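Long-range contact in antigen 43 (Escherichia coli, PDB 4KH3), which probably mediates bacterial self-association, clumping and biofilm formation as the exposed alpha domain of an autotransporter adhesin: residues Ile222-Trp227 / Asn242-Leu247. Numbering follows the deposited sequence.
Sequences INRDGW and NQKGKL
Asp-225 N gives its hydrogen to Lys-244 O at 2.8 Å, reaching that oxygen from well above the carbonyl plane. Two type II turns, Asn-223 to Gly-226 and Asn-242 to Gly-245, are stacked here on successive coils of a right-handed parallel beta-helix. Further main-chain bonds join Asn-242 N to Ile-222 O at the entrance to the turns and Lys-246 N to Gly-226 O (2.9 Å) after them. At the entrance the carboxamides of Asn-223 and Asn-242 lie side by side, their planes only 8° apart. Asn-242 ND2 donates to Asn-223 OD1 at 2.9 Å, nearly in line with the acceptor C=O. Asn-242 OD1 accepts from Asn-261, and Asn-223 ND2 binds the Glu-205 carboxylate: a ladder of three asparagines with an acid at one side. On the solvent side Arg-224 runs alongside Lys-244, whose CD sits 3.6 Å from Arg-224 NH1, over one guanidinium face. Lys-246 and Trp-227 both carry CG anti to the backbone N (chi1 171° and -168°) and leave side by side; Lys-246 then bends at chi3, its CD 3.6 Å from Trp-227 NE1, which bonds weakly to Gln-248. Inside, Ile-222 CD1 meets Leu-247 CB at 3.8 Å. Where a CB on Gly-245 would point lie Ile-222 O and Asn-223 O. An ionised Glu-205 can only accept, which probably turns Asn-223 ND2 toward it and sets both amide flips.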
ATOM      1  N   ILE A 222      -4.961  12.795   0.055  1.00 17.46           N
ATOM      2  CA  ILE A 222      -3.839  11.937   0.401  1.00 19.48           C
ATOM      3  C   ILE A 222      -2.560  12.749   0.485  1.00 20.58           C
ATOM      4  O   ILE A 222      -1.920  13.023  -0.533  1.00 20.46           O
ATOM      5  CB  ILE A 222      -3.628  10.807  -0.642  1.00 17.66           C
ATOM      6  CG1 ILE A 222      -4.953  10.164  -1.040  1.00 18.90           C
ATOM      7  CG2 ILE A 222      -2.683   9.752  -0.105  1.00 10.90           C
ATOM      8  CD1 ILE A 222      -4.796   9.058  -2.087  1.00 16.89           C
ATOM      9  N   ASN A 223      -2.182  13.140   1.695  1.00 16.67           N
ATOM     10  CA  ASN A 223      -0.937  13.862   1.856  1.00 15.53           C
ATOM     11  C   ASN A 223       0.230  12.886   1.966  1.00 23.63           C
ATOM     12  O   ASN A 223       0.050  11.677   1.794  1.00 18.65           O
ATOM     13  CB  ASN A 223      -1.003  14.808   3.042  1.00 22.18           C
ATOM     14  CG  ASN A 223      -1.949  15.962   2.800  1.00 22.36           C
ATOM     15  OD1 ASN A 223      -2.052  16.455   1.688  1.00 25.42           O
ATOM     16  ND2 ASN A 223      -2.641  16.398   3.840  1.00 23.79           N
ATOM     17  N   ARG A 224       1.418  13.416   2.236  1.00 19.26           N
ATOM     18  CA  ARG A 224       2.631  12.616   2.281  1.00 19.75           C
ATOM     19  C   ARG A 224       2.516  11.321   3.108  1.00 22.07           C
ATOM     20  O   ARG A 224       2.048  11.324   4.258  1.00 18.06           O
ATOM     21  CB  ARG A 224       3.803  13.465   2.781  1.00 14.32           C
ATOM     22  CG  ARG A 224       5.140  12.752   2.630  1.00 38.29           C
ATOM     23  CD  ARG A 224       6.145  13.211   3.671  1.00 49.21           C
ATOM     24  NE  ARG A 224       7.049  14.231   3.158  1.00 66.15           N
ATOM     25  CZ  ARG A 224       8.251  13.978   2.646  1.00 86.32           C
ATOM     26  NH1 ARG A 224       8.698  12.725   2.576  1.00 70.64           N
ATOM     27  NH2 ARG A 224       9.006  14.980   2.209  1.00 90.21           N
ATOM     28  N   ASP A 225       2.943  10.220   2.498  1.00 16.49           N
ATOM     29  CA  ASP A 225       2.896   8.889   3.112  1.00 19.89           C
ATOM     30  C   ASP A 225       1.491   8.348   3.334  1.00 22.57           C
ATOM     31  O   ASP A 225       1.333   7.242   3.855  1.00 23.58           O
ATOM     32  CB  ASP A 225       3.693   8.848   4.423  1.00 21.36           C
ATOM     33  CG  ASP A 225       5.162   9.107   4.205  1.00 31.81           C
ATOM     34  OD1 ASP A 225       5.703   8.615   3.189  1.00 32.11           O
ATOM     35  OD2 ASP A 225       5.771   9.813   5.031  1.00 45.44           O
ATOM     36  N   GLY A 226       0.480   9.128   2.952  1.00 14.12           N
ATOM     37  CA  GLY A 226      -0.889   8.658   2.982  1.00 18.13           C
ATOM     38  C   GLY A 226      -1.116   7.539   1.976  1.00 18.42           C
ATOM     39  O   GLY A 226      -0.427   7.429   0.963  1.00 18.36           O
ATOM     40  N   TRP A 227      -2.109   6.713   2.247  1.00 16.49           N
ATOM     41  CA  TRP A 227      -2.386   5.569   1.411  1.00 18.16           C
ATOM     42  C   TRP A 227      -3.898   5.336   1.337  1.00 18.08           C
ATOM     43  O   TRP A 227      -4.523   4.978   2.341  1.00 19.45           O
ATOM     44  CB  TRP A 227      -1.681   4.354   2.008  1.00 19.91           C
ATOM     45  CG  TRP A 227      -1.624   3.132   1.116  1.00 29.70           C
ATOM     46  CD1 TRP A 227      -1.664   3.103  -0.246  1.00 19.63           C
ATOM     47  CD2 TRP A 227      -1.521   1.766   1.542  1.00 23.58           C
ATOM     48  NE1 TRP A 227      -1.593   1.806  -0.695  1.00 21.06           N
ATOM     49  CE2 TRP A 227      -1.488   0.965   0.381  1.00 24.34           C
ATOM     50  CE3 TRP A 227      -1.436   1.144   2.794  1.00 22.97           C
ATOM     51  CZ2 TRP A 227      -1.385  -0.428   0.428  1.00 31.01           C
ATOM     52  CZ3 TRP A 227      -1.330  -0.249   2.845  1.00 25.78           C
ATOM     53  CH2 TRP A 227      -1.304  -1.015   1.668  1.00 25.04           C
ATOM     54  N   ASN A 242      -1.380  13.939  -3.216  1.00 21.00           N
ATOM     55  CA  ASN A 242      -0.275  14.887  -3.164  1.00 23.23           C
ATOM     56  C   ASN A 242       1.079  14.206  -3.226  1.00 24.60           C
ATOM     57  O   ASN A 242       1.163  12.974  -3.314  1.00 19.84           O
ATOM     58  CB  ASN A 242      -0.390  15.788  -1.945  1.00 21.47           C
ATOM     59  CG  ASN A 242      -1.399  16.885  -2.153  1.00 29.68           C
ATOM     60  OD1 ASN A 242      -1.468  17.467  -3.229  1.00 28.08           O
ATOM     61  ND2 ASN A 242      -2.210  17.158  -1.137  1.00 24.98           N
ATOM     62  N   GLN A 243       2.137  15.007  -3.185  1.00 20.18           N
ATOM     63  CA  GLN A 243       3.476  14.466  -3.293  1.00 20.81           C
ATOM     64  C   GLN A 243       3.732  13.388  -2.240  1.00 25.88           C
ATOM     65  O   GLN A 243       3.548  13.622  -1.043  1.00 26.55           O
ATOM     66  CB  GLN A 243       4.511  15.581  -3.183  1.00 28.93           C
ATOM     67  CG  GLN A 243       5.888  15.139  -3.654  1.00 38.50           C
ATOM     68  CD  GLN A 243       6.996  16.069  -3.215  1.00 38.87           C
ATOM     69  OE1 GLN A 243       6.747  17.167  -2.714  1.00 42.09           O
ATOM     70  NE2 GLN A 243       8.233  15.627  -3.395  1.00 47.14           N
ATOM     71  N   LYS A 244       4.130  12.204  -2.702  1.00 24.17           N
ATOM     72  CA  LYS A 244       4.454  11.058  -1.834  1.00 25.89           C
ATOM     73  C   LYS A 244       3.258  10.437  -1.095  1.00 22.51           C
ATOM     74  O   LYS A 244       3.432   9.615  -0.193  1.00 24.85           O
ATOM     75  CB  LYS A 244       5.621  11.368  -0.880  1.00 25.65           C
ATOM     76  CG  LYS A 244       6.997  11.147  -1.525  1.00 43.20           C
ATOM     77  CD  LYS A 244       8.105  11.961  -0.853  1.00 63.05           C
ATOM     78  CE  LYS A 244       9.306  12.171  -1.790  1.00 57.89           C
ATOM     79  NZ  LYS A 244      10.037  10.902  -2.113  1.00 46.34           N
ATOM     80  N   GLY A 245       2.052  10.831  -1.489  1.00 14.51           N
ATOM     81  CA  GLY A 245       0.858  10.093  -1.117  1.00 15.59           C
ATOM     82  C   GLY A 245       0.627   9.037  -2.177  1.00 18.07           C
ATOM     83  O   GLY A 245       1.154   9.129  -3.285  1.00 19.09           O
ATOM     84  N   LYS A 246      -0.149   8.016  -1.847  1.00 22.83           N
ATOM     85  CA  LYS A 246      -0.377   6.944  -2.798  1.00 16.05           C
ATOM     86  C   LYS A 246      -1.837   6.544  -2.855  1.00 20.20           C
ATOM     87  O   LYS A 246      -2.461   6.272  -1.822  1.00 17.89           O
ATOM     88  CB  LYS A 246       0.480   5.728  -2.459  1.00 16.79           C
ATOM     89  CG  LYS A 246       0.144   4.490  -3.278  1.00 13.33           C
ATOM     90  CD  LYS A 246       0.936   3.284  -2.783  1.00 18.03           C
ATOM     91  CE  LYS A 246       2.431   3.530  -2.885  1.00 17.39           C
ATOM     92  NZ  LYS A 246       3.259   2.360  -2.451  1.00 24.01           N
ATOM     93  N   LEU A 247      -2.380   6.515  -4.068  1.00 15.86           N
ATOM     94  CA  LEU A 247      -3.683   5.914  -4.286  1.00 13.87           C
ATOM     95  C   LEU A 247      -3.487   4.564  -4.959  1.00 16.39           C
ATOM     96  O   LEU A 247      -2.770   4.450  -5.938  1.00 22.64           O
ATOM     97  CB  LEU A 247      -4.553   6.809  -5.156  1.00 15.30           C
ATOM     98  CG  LEU A 247      -5.793   6.080  -5.667  1.00 19.66           C
ATOM     99  CD1 LEU A 247      -6.706   5.702  -4.491  1.00 12.35           C
ATOM    100  CD2 LEU A 247      -6.505   6.947  -6.680  1.00 15.50           C
TER